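Local coordinates for SusD-like carbohydrate binding protein BF1063 (Bacteroides fragilis NCTC 9343, PDB 3I4G) that probably binds carbohydrate at the outer membrane of the bacterium, as SusD proteins do in capturing glycans, at residues A[169-174]-A[202-207]; A[118-123]-A[180-185]; A[277-282]-A[359-364]; A[176-181]-A[198-203]. All blocks are in the same frame, centred on the assembly; numbering follows the deposited sequence.

Interactions 1 and 4 join the same two antiparallel helices, 163-180 and 197-211, at neighbouring levels with centres about 8 Å apart. Both are buried and apolar, but interaction 1 is built on a phenylalanine ring with leucine, valine and threonine, whereas interaction 4 relies on alanines and brings the helices closer. Interaction 2, again about 8 Å from interaction 4 between centres, shares D180 and L181 with it and ties the end of helix 163-180 to helix 116-139; it is partly buried and includes a charged side chain and a bridging water. Interaction 3 lies on the opposite side of the chain's centre, where selenomethionines and a water join two buried strand segments.

Interaction 1 of 4, residues A[169-174]-A[202-207]; sequences WCVTEF and AFLGRT
With CG anti to its carbonyl carbon (chi1 -73°), F174 sends its ring toward helix 197-211, and L204, with CG anti to the backbone N, carries CD1 over to V171. The F174 ring takes F203 CB over one face, a CH-pi contact with CB 3.7 Å from the ring centroid and 16° off its normal. The two phenyl rings themselves barely overlap. At the edge of the F174 ring, near its plane, T207 OG1 comes to 3.4 Å from CE2. That hydroxyl is already engaged: OG1 donates to F203 O at 2.9 Å, on the opposite face of the carbonyl from the backbone N-H of T207, so its polar group is satisfied within its own helix. T207 CG2 turns instead to V171 CG2, 3.7 Å away, and to C170 CB. L204 CD1 packs on V171 CG1 at 3.9 Å. Over these segments the helices run antiparallel, with axes 9.2 Å apart at closest approach, as in a helical hairpin of the TPR-like SusD fold. Around this pair, helix 116-139 adds A130 against F174 and F134 edge-to-face with F203, while V384 and I385 of strand 380-386 also pack on F203.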
# COMPACT_ATOMS: atom_id res chain seq x y z
N TRP A 169 5.67 18.92 11.94
CA TRP A 169 4.55 19.67 11.40
C TRP A 169 3.38 18.74 11.10
O TRP A 169 2.21 19.06 11.38
CB TRP A 169 5.04 20.45 10.14
CG TRP A 169 4.04 21.31 9.46
CD1 TRP A 169 3.83 22.61 9.64
CD2 TRP A 169 3.19 20.90 8.39
NE1 TRP A 169 2.87 23.06 8.76
CE2 TRP A 169 2.47 22.02 7.98
CE3 TRP A 169 3.00 19.69 7.72
CZ2 TRP A 169 1.53 21.97 6.95
CZ3 TRP A 169 2.07 19.63 6.70
CH2 TRP A 169 1.35 20.78 6.32
N CYS A 170 3.67 17.57 10.53
CA CYS A 170 2.61 16.60 10.24
C CYS A 170 1.91 16.16 11.52
O CYS A 170 0.71 16.00 11.53
CB CYS A 170 3.16 15.39 9.52
SG CYS A 170 3.57 15.64 7.77
N VAL A 171 2.65 15.98 12.60
CA VAL A 171 2.00 15.65 13.89
C VAL A 171 0.99 16.72 14.27
O VAL A 171 -0.17 16.43 14.60
CB VAL A 171 3.05 15.46 15.00
CG1 VAL A 171 2.39 15.49 16.38
CG2 VAL A 171 3.85 14.16 14.77
N THR A 172 1.40 17.99 14.19
CA THR A 172 0.51 19.08 14.54
C THR A 172 -0.71 19.09 13.63
O THR A 172 -1.85 19.23 14.11
CB THR A 172 1.25 20.42 14.43
OG1 THR A 172 2.39 20.38 15.32
CG2 THR A 172 0.32 21.60 14.76
N GLU A 173 -0.50 18.95 12.33
CA GLU A 173 -1.59 18.99 11.38
C GLU A 173 -2.56 17.82 11.50
O GLU A 173 -3.78 18.02 11.46
CB GLU A 173 -1.01 19.05 9.96
CG GLU A 173 -0.30 20.35 9.63
CD GLU A 173 -1.21 21.55 9.66
OE1 GLU A 173 -2.18 21.57 8.85
OE2 GLU A 173 -0.96 22.51 10.46
N PHE A 174 -2.06 16.60 11.63
CA PHE A 174 -2.96 15.45 11.78
C PHE A 174 -3.72 15.52 13.08
O PHE A 174 -4.90 15.13 13.14
CB PHE A 174 -2.22 14.11 11.69
CG PHE A 174 -1.74 13.74 10.30
CD1 PHE A 174 -2.61 13.73 9.23
CD2 PHE A 174 -0.43 13.38 10.09
CE1 PHE A 174 -2.19 13.40 7.97
CE2 PHE A 174 -0.02 13.04 8.82
CZ PHE A 174 -0.89 13.06 7.77
N ALA A 202 -4.75 7.62 12.37
CA ALA A 202 -3.93 6.55 11.85
C ALA A 202 -2.71 7.12 11.15
O ALA A 202 -1.61 6.61 11.30
CB ALA A 202 -4.73 5.67 10.90
N PHE A 203 -2.89 8.20 10.38
CA PHE A 203 -1.74 8.86 9.79
C PHE A 203 -0.85 9.53 10.83
O PHE A 203 0.37 9.54 10.68
CB PHE A 203 -2.15 9.85 8.70
CG PHE A 203 -2.36 9.19 7.38
CD1 PHE A 203 -1.28 9.04 6.52
CD2 PHE A 203 -3.58 8.67 6.99
CE1 PHE A 203 -1.42 8.41 5.29
CE2 PHE A 203 -3.72 8.05 5.74
CZ PHE A 203 -2.62 7.89 4.92
N LEU A 204 -1.44 10.04 11.89
CA LEU A 204 -0.65 10.52 13.03
C LEU A 204 0.22 9.40 13.57
O LEU A 204 1.41 9.59 13.81
CB LEU A 204 -1.56 11.04 14.15
CG LEU A 204 -0.92 11.47 15.44
CD1 LEU A 204 0.10 12.60 15.18
CD2 LEU A 204 -1.99 11.93 16.43
N GLY A 205 -0.37 8.24 13.82
CA GLY A 205 0.40 7.10 14.28
C GLY A 205 1.51 6.70 13.34
O GLY A 205 2.63 6.44 13.79
N ARG A 206 1.24 6.65 12.03
CA ARG A 206 2.30 6.32 11.09
C ARG A 206 3.41 7.39 11.12
O ARG A 206 4.60 7.06 11.01
CB ARG A 206 1.78 6.20 9.65
CG ARG A 206 0.93 4.99 9.31
CD ARG A 206 0.66 5.01 7.82
NE ARG A 206 0.00 3.81 7.33
CZ ARG A 206 -0.21 3.63 6.05
NH1 ARG A 206 0.10 4.58 5.18
NH2 ARG A 206 -0.76 2.51 5.63
N THR A 207 3.03 8.65 11.25
CA THR A 207 4.02 9.74 11.33
C THR A 207 4.91 9.52 12.54
O THR A 207 6.14 9.62 12.46
CB THR A 207 3.32 11.09 11.42
OG1 THR A 207 2.57 11.30 10.22
CG2 THR A 207 4.32 12.25 11.59

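Interaction 2 of 4, residues A[118-123]-A[180-185]; sequences KTRMIA and DLPRFS
The loop that follows helix 163-180 is pinned here to the side of helix 116-139, in the helical, TPR-like part of the SusD fold, through R120, A123 and T119 against D180, L181 and P182. R120 lies at about a right angle to the proline. Its CG is anti to the backbone N (chi1 179°) and the chain stays extended to NE, which brings the flat guanidinium face against the proline ring; P182 CG sits over the centre of that face, 3.5 Å from R120 NE. The face thus meets carbon, while the polar end is used elsewhere: NH2 makes a salt bridge to E191. One turn further along the helix, A123 CB fits between D180 and L181, touching D180 CB at 3.7 Å and L181 CD2 at 3.8 Å. The nearest CA atoms in this packing of loop on helix, those of R120 and L181, are 5.7 Å apart. One turn before A123, T119 meets the D180 carboxylate at a slant, with D180 OD2 3.6 Å from T119 CG2. A water links the same two residues by donating to D180 OD2 at 2.7 Å and to T119 O at 2.8 Å. The carbonyl of T119 also accepts the backbone N-H of A123 within the helix. After P182, whose backbone bonds to K197, the chain leads toward helix 197-211.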
# COMPACT_ATOMS: atom_id res chain seq x y z
N LYS A 118 -17.95 24.35 7.55
CA LYS A 118 -16.68 25.05 7.28
C LYS A 118 -15.54 24.45 8.12
O LYS A 118 -14.45 24.15 7.60
CB LYS A 118 -16.82 26.55 7.52
CG LYS A 118 -15.50 27.31 7.35
CD LYS A 118 -15.64 28.76 7.70
CE LYS A 118 -14.29 29.49 7.77
NZ LYS A 118 -14.42 30.92 8.11
N THR A 119 -15.79 24.28 9.41
CA THR A 119 -14.77 23.74 10.30
C THR A 119 -14.34 22.33 9.90
O THR A 119 -13.14 21.99 9.90
CB THR A 119 -15.29 23.82 11.74
OG1 THR A 119 -15.44 25.21 12.08
CG2 THR A 119 -14.35 23.20 12.74
N ARG A 120 -15.31 21.52 9.50
CA ARG A 120 -15.00 20.19 9.00
C ARG A 120 -14.16 20.24 7.74
O ARG A 120 -13.15 19.54 7.62
CB ARG A 120 -16.30 19.43 8.74
CG ARG A 120 -16.03 18.04 8.20
CD ARG A 120 -17.33 17.36 7.91
NE ARG A 120 -17.08 16.02 7.37
CZ ARG A 120 -18.05 15.18 7.02
NH1 ARG A 120 -19.33 15.49 7.20
NH2 ARG A 120 -17.74 13.98 6.52
N MSE A 121 -14.56 21.06 6.79
CA MSE A 121 -13.85 21.10 5.50
C MSE A 121 -12.42 21.62 5.63
O MSE A 121 -11.51 21.12 4.97
CB MSE A 121 -14.60 21.94 4.49
CG MSE A 121 -15.97 21.29 4.12
SE MSE A 121 -16.77 22.11 2.55
CE MSE A 121 -17.43 23.59 3.48
N ILE A 122 -12.18 22.54 6.55
CA ILE A 122 -10.82 22.99 6.85
C ILE A 122 -10.01 21.80 7.35
O ILE A 122 -8.89 21.58 6.93
CB ILE A 122 -10.80 24.11 7.89
CG1 ILE A 122 -11.33 25.40 7.26
CG2 ILE A 122 -9.37 24.31 8.44
CD1 ILE A 122 -11.65 26.51 8.25
N ALA A 123 -10.59 21.04 8.28
CA ALA A 123 -9.90 19.83 8.77
C ALA A 123 -9.62 18.83 7.65
O ALA A 123 -8.54 18.20 7.62
CB ALA A 123 -10.71 19.19 9.89
N ASP A 180 -11.25 17.94 14.51
CA ASP A 180 -12.42 18.54 13.83
C ASP A 180 -13.03 17.70 12.73
O ASP A 180 -13.88 18.18 12.00
CB ASP A 180 -12.04 19.93 13.28
CG ASP A 180 -11.89 20.99 14.36
OD1 ASP A 180 -12.43 20.82 15.49
OD2 ASP A 180 -11.26 22.03 14.06
N LEU A 181 -12.62 16.44 12.64
CA LEU A 181 -13.25 15.52 11.71
C LEU A 181 -14.26 14.66 12.46
O LEU A 181 -14.01 14.30 13.63
CB LEU A 181 -12.21 14.62 11.05
CG LEU A 181 -11.25 15.30 10.07
CD1 LEU A 181 -10.11 14.37 9.68
CD2 LEU A 181 -12.00 15.81 8.83
N PRO A 182 -15.36 14.29 11.81
CA PRO A 182 -16.30 13.39 12.48
C PRO A 182 -15.70 12.03 12.74
O PRO A 182 -14.91 11.53 11.94
CB PRO A 182 -17.49 13.29 11.53
CG PRO A 182 -17.15 14.11 10.31
CD PRO A 182 -15.77 14.65 10.43
N ARG A 183 -16.13 11.42 13.83
CA ARG A 183 -15.74 10.05 14.12
C ARG A 183 -16.34 9.15 13.07
O ARG A 183 -17.37 9.43 12.47
CB ARG A 183 -16.18 9.65 15.53
CG ARG A 183 -17.66 9.53 15.71
CD ARG A 183 -18.00 9.42 17.17
NE ARG A 183 -17.45 8.19 17.75
CZ ARG A 183 -17.17 8.02 19.03
NH1 ARG A 183 -17.33 9.01 19.92
NH2 ARG A 183 -16.74 6.85 19.45
N PHE A 184 -15.69 8.00 12.88
CA PHE A 184 -16.08 6.97 11.90
C PHE A 184 -17.55 6.59 12.03
O PHE A 184 -18.28 6.50 11.01
CB PHE A 184 -15.20 5.72 12.12
CG PHE A 184 -15.49 4.59 11.17
CD1 PHE A 184 -16.48 3.65 11.47
CD2 PHE A 184 -14.81 4.46 9.95
CE1 PHE A 184 -16.75 2.59 10.62
CE2 PHE A 184 -15.09 3.39 9.11
CZ PHE A 184 -16.09 2.46 9.45
N SER A 185 -18.04 6.43 13.26
CA SER A 185 -19.44 6.00 13.45
C SER A 185 -20.45 7.04 12.95
O SER A 185 -21.61 6.71 12.74
CB SER A 185 -19.72 5.65 14.90
OG SER A 185 -19.65 6.79 15.69
O HOH W 1 -10.94 22.77 11.48

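Interaction 3 of 4, residues A[277-282]-A[359-364]; sequences GWSLVN and GFMMRK
The backbones come nearest at N282 and M361, whose CA atoms are 5.2 Å apart, yet they are not paired directly. A water bridges them, donating to V281 O at 2.7 Å and accepting from M362 N at 2.8 Å. M361, a selenomethionine, carries the main side-chain contact. Although its CB points away from the other segment, bends at chi2 (-69°) and chi3 (-75°) curl the chain back, so that CE reaches S279 OG at 3.5 Å and SE lies 3.9 Å from N282 ND2. Strand 281-283 pairs antiparallel with strand 63-65, and strand 360-362 with strand 323-325, so this contact joins two separate two-stranded sheets; both of its segments lie in the SusD family region. N282 runs side by side with M361, and its amide is held largely by its own segment. ND2 donates to S279 O at 2.9 Å and to V281 O at 3.0 Å, approaching each carbonyl from above its plane, while OD1 accepts from the backbone N-H of R357. The bonds to S279 O and R357 N probably set the rotation of the amide beside the selenium, the one to V281 O being side-on and poorly directed. On the other flank, V281 CG1 meets M362 CB at 4.1 Å, an apolar contact of crossing side chains that is extended by M450 and A270 against V281. Y324 and Y335 pack against M361.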
# COMPACT_ATOMS: atom_id res chain seq x y z
N GLY A 277 -6.76 -9.48 -18.82
CA GLY A 277 -5.79 -8.54 -18.26
C GLY A 277 -4.38 -8.70 -18.73
O GLY A 277 -4.05 -9.65 -19.43
N TRP A 278 -3.51 -7.78 -18.30
CA TRP A 278 -2.13 -7.69 -18.76
C TRP A 278 -1.09 -8.25 -17.78
O TRP A 278 0.12 -8.17 -18.04
CB TRP A 278 -1.81 -6.23 -19.11
CG TRP A 278 -2.67 -5.65 -20.20
CD1 TRP A 278 -3.26 -6.34 -21.23
CD2 TRP A 278 -2.96 -4.27 -20.41
NE1 TRP A 278 -3.93 -5.45 -22.06
CE2 TRP A 278 -3.76 -4.18 -21.58
CE3 TRP A 278 -2.65 -3.11 -19.70
CZ2 TRP A 278 -4.23 -2.95 -22.07
CZ3 TRP A 278 -3.12 -1.89 -20.20
CH2 TRP A 278 -3.92 -1.83 -21.33
N SER A 279 -1.52 -8.78 -16.63
CA SER A 279 -0.62 -9.45 -15.67
C SER A 279 0.52 -8.57 -15.21
O SER A 279 1.64 -9.02 -15.05
CB SER A 279 -0.04 -10.75 -16.25
OG SER A 279 -1.08 -11.65 -16.66
N LEU A 280 0.26 -7.29 -14.93
CA LEU A 280 1.38 -6.41 -14.52
C LEU A 280 1.88 -6.70 -13.10
O LEU A 280 3.06 -6.57 -12.84
CB LEU A 280 0.97 -4.94 -14.66
CG LEU A 280 2.08 -3.92 -14.37
CD1 LEU A 280 3.31 -4.17 -15.23
CD2 LEU A 280 1.62 -2.48 -14.56
N VAL A 281 0.96 -7.05 -12.18
CA VAL A 281 1.27 -7.29 -10.75
C VAL A 281 1.63 -8.75 -10.49
O VAL A 281 0.81 -9.61 -10.69
CB VAL A 281 0.08 -6.89 -9.86
CG1 VAL A 281 0.44 -7.10 -8.39
CG2 VAL A 281 -0.31 -5.46 -10.14
N ASN A 282 2.89 -9.04 -10.11
CA ASN A 282 3.38 -10.42 -9.97
C ASN A 282 4.00 -10.72 -8.59
O ASN A 282 5.16 -10.37 -8.33
CB ASN A 282 4.47 -10.68 -11.04
CG ASN A 282 4.05 -10.47 -12.50
OD1 ASN A 282 4.92 -10.40 -13.35
ND2 ASN A 282 2.74 -10.46 -12.81
N GLY A 359 4.92 -16.54 -12.06
CA GLY A 359 4.10 -17.73 -11.86
C GLY A 359 3.01 -17.48 -10.83
O GLY A 359 2.14 -18.35 -10.64
N PHE A 360 3.04 -16.34 -10.15
CA PHE A 360 1.98 -15.93 -9.22
C PHE A 360 1.23 -14.76 -9.83
O PHE A 360 1.75 -14.00 -10.67
CB PHE A 360 2.54 -15.53 -7.87
CG PHE A 360 3.24 -16.64 -7.12
CD1 PHE A 360 2.49 -17.65 -6.54
CD2 PHE A 360 4.62 -16.68 -6.98
CE1 PHE A 360 3.10 -18.66 -5.82
CE2 PHE A 360 5.23 -17.69 -6.26
CZ PHE A 360 4.48 -18.68 -5.71
N MSE A 361 0.03 -14.58 -9.32
CA MSE A 361 -0.82 -13.44 -9.62
C MSE A 361 -1.48 -12.96 -8.34
O MSE A 361 -1.54 -13.70 -7.35
CB MSE A 361 -1.86 -13.82 -10.65
CG MSE A 361 -1.31 -14.17 -12.01
SE MSE A 361 -0.55 -12.54 -12.91
CE MSE A 361 -2.10 -11.77 -13.36
N MSE A 362 -2.00 -11.74 -8.36
CA MSE A 362 -2.72 -11.19 -7.21
C MSE A 362 -4.20 -11.50 -7.30
O MSE A 362 -4.87 -11.15 -8.25
CB MSE A 362 -2.53 -9.66 -7.12
CG MSE A 362 -3.26 -9.03 -5.95
SE MSE A 362 -2.84 -7.13 -5.79
CE MSE A 362 -3.86 -6.57 -7.24
N ARG A 363 -4.73 -12.13 -6.25
CA ARG A 363 -6.17 -12.40 -6.10
C ARG A 363 -6.87 -11.24 -5.38
O ARG A 363 -8.04 -10.94 -5.65
CB ARG A 363 -6.40 -13.71 -5.33
CG ARG A 363 -7.84 -14.20 -5.41
CD ARG A 363 -8.14 -15.38 -4.53
NE ARG A 363 -7.50 -16.64 -4.93
CZ ARG A 363 -8.03 -17.50 -5.80
NH1 ARG A 363 -9.13 -17.22 -6.47
NH2 ARG A 363 -7.41 -18.64 -6.05
N LYS A 364 -6.18 -10.61 -4.44
CA LYS A 364 -6.73 -9.50 -3.65
C LYS A 364 -7.25 -8.42 -4.59
O LYS A 364 -6.64 -8.16 -5.62
CB LYS A 364 -5.69 -8.95 -2.71
CG LYS A 364 -6.20 -7.93 -1.71
CD LYS A 364 -5.17 -7.58 -0.64
CE LYS A 364 -5.07 -8.65 0.48
NZ LYS A 364 -4.07 -8.33 1.54
O HOH W 2 -1.90 -9.81 -10.45

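Interaction 4 of 4, residues A[176-181]-A[198-203]; sequences AAAADL and QAALAF
Helices 163-180 and 197-211 run antiparallel here, at 160° between the short segments, with their axes 8.1 Å apart and the CA atoms of A178 and A200 at 5.1 Å. They form a helical hairpin within the helical part of the SusD fold, whose family belongs to the TPR clan, and the approach is close because alanines face each other across it. A200 is at the centre. Its methyl group points into the facing helix and settles against the backbone of A178, with CB 3.7 Å from A178 N, so that it meets main chain as well as side chain. The methyl of A178 answers it, CB to CB at 3.8 Å, and A177 CB lies farther off, at 4.4 Å from A200 CB. The small methyls allow the two backbones to come this close. Larger side chains flank the pair. L181, in the loop after helix 163-180, lends its CD1 branch to A200 CB at 3.9 Å, its other methyl being turned to helix 116-139. L201 adds a branch from the facing helix: CG is anti to the carbonyl carbon (chi1 -66°), and this turns CD2 back toward A178. I224 of helix 214-227 packs on L201 as well. Nearby, K197 NZ donates to A178 O across the two helices, while Q198 bonds to F184 N in the loop between them and to D229. On the L201 flank the contact closes with CD2 resting 4.0 Å from A178 CB.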
# COMPACT_ATOMS: atom_id res chain seq x y z
N ALA A 176 -4.63 18.31 14.74
CA ALA A 176 -5.64 19.35 14.55
C ALA A 176 -6.76 18.90 13.62
O ALA A 176 -7.94 19.18 13.86
CB ALA A 176 -4.98 20.61 14.02
N ALA A 177 -6.41 18.21 12.56
CA ALA A 177 -7.43 17.67 11.67
C ALA A 177 -8.31 16.65 12.39
O ALA A 177 -9.54 16.74 12.32
CB ALA A 177 -6.79 17.05 10.43
N ALA A 178 -7.71 15.69 13.09
CA ALA A 178 -8.50 14.71 13.81
C ALA A 178 -9.53 15.36 14.73
O ALA A 178 -10.66 14.89 14.79
CB ALA A 178 -7.60 13.77 14.61
N ALA A 179 -9.13 16.40 15.46
CA ALA A 179 -10.01 17.04 16.41
C ALA A 179 -11.31 17.52 15.78
O ALA A 179 -12.33 17.52 16.45
CB ALA A 179 -9.32 18.22 17.07
N ASP A 180 -11.25 17.94 14.51
CA ASP A 180 -12.42 18.54 13.83
C ASP A 180 -13.03 17.70 12.73
O ASP A 180 -13.88 18.18 12.00
CB ASP A 180 -12.04 19.93 13.28
CG ASP A 180 -11.89 20.99 14.36
OD1 ASP A 180 -12.43 20.82 15.49
OD2 ASP A 180 -11.26 22.03 14.06
N LEU A 181 -12.62 16.44 12.64
CA LEU A 181 -13.25 15.52 11.71
C LEU A 181 -14.26 14.66 12.46
O LEU A 181 -14.01 14.30 13.63
CB LEU A 181 -12.21 14.62 11.05
CG LEU A 181 -11.25 15.30 10.07
CD1 LEU A 181 -10.11 14.37 9.68
CD2 LEU A 181 -12.00 15.81 8.83
N GLN A 198 -10.58 9.00 12.89
CA GLN A 198 -9.68 7.85 12.95
C GLN A 198 -8.71 7.77 11.78
O GLN A 198 -7.61 7.23 11.94
CB GLN A 198 -10.49 6.55 13.06
CG GLN A 198 -11.20 6.37 14.40
CD GLN A 198 -12.61 6.94 14.46
OE1 GLN A 198 -12.99 7.88 13.70
NE2 GLN A 198 -13.44 6.33 15.34
N ALA A 199 -9.09 8.26 10.59
CA ALA A 199 -8.14 8.31 9.46
C ALA A 199 -6.98 9.25 9.79
O ALA A 199 -5.80 8.91 9.58
CB ALA A 199 -8.85 8.74 8.16
N ALA A 200 -7.31 10.43 10.32
CA ALA A 200 -6.25 11.35 10.72
C ALA A 200 -5.39 10.78 11.86
O ALA A 200 -4.17 10.95 11.85
CB ALA A 200 -6.86 12.74 11.08
N LEU A 201 -6.01 10.12 12.84
CA LEU A 201 -5.24 9.50 13.91
C LEU A 201 -4.33 8.37 13.40
O LEU A 201 -3.24 8.16 13.96
CB LEU A 201 -6.14 8.96 15.05
CG LEU A 201 -6.92 9.98 15.84
CD1 LEU A 201 -7.99 9.31 16.71
CD2 LEU A 201 -5.94 10.76 16.69
N ALA A 202 -4.75 7.62 12.37
CA ALA A 202 -3.93 6.55 11.85
C ALA A 202 -2.71 7.12 11.15
O ALA A 202 -1.61 6.61 11.30
CB ALA A 202 -4.73 5.67 10.90
N PHE A 203 -2.89 8.20 10.38
CA PHE A 203 -1.74 8.86 9.79
C PHE A 203 -0.85 9.53 10.83
O PHE A 203 0.37 9.54 10.68
CB PHE A 203 -2.15 9.85 8.70
CG PHE A 203 -2.36 9.19 7.38
CD1 PHE A 203 -1.28 9.04 6.52
CD2 PHE A 203 -3.58 8.67 6.99
CE1 PHE A 203 -1.42 8.41 5.29
CE2 PHE A 203 -3.72 8.05 5.74
CZ PHE A 203 -2.62 7.89 4.92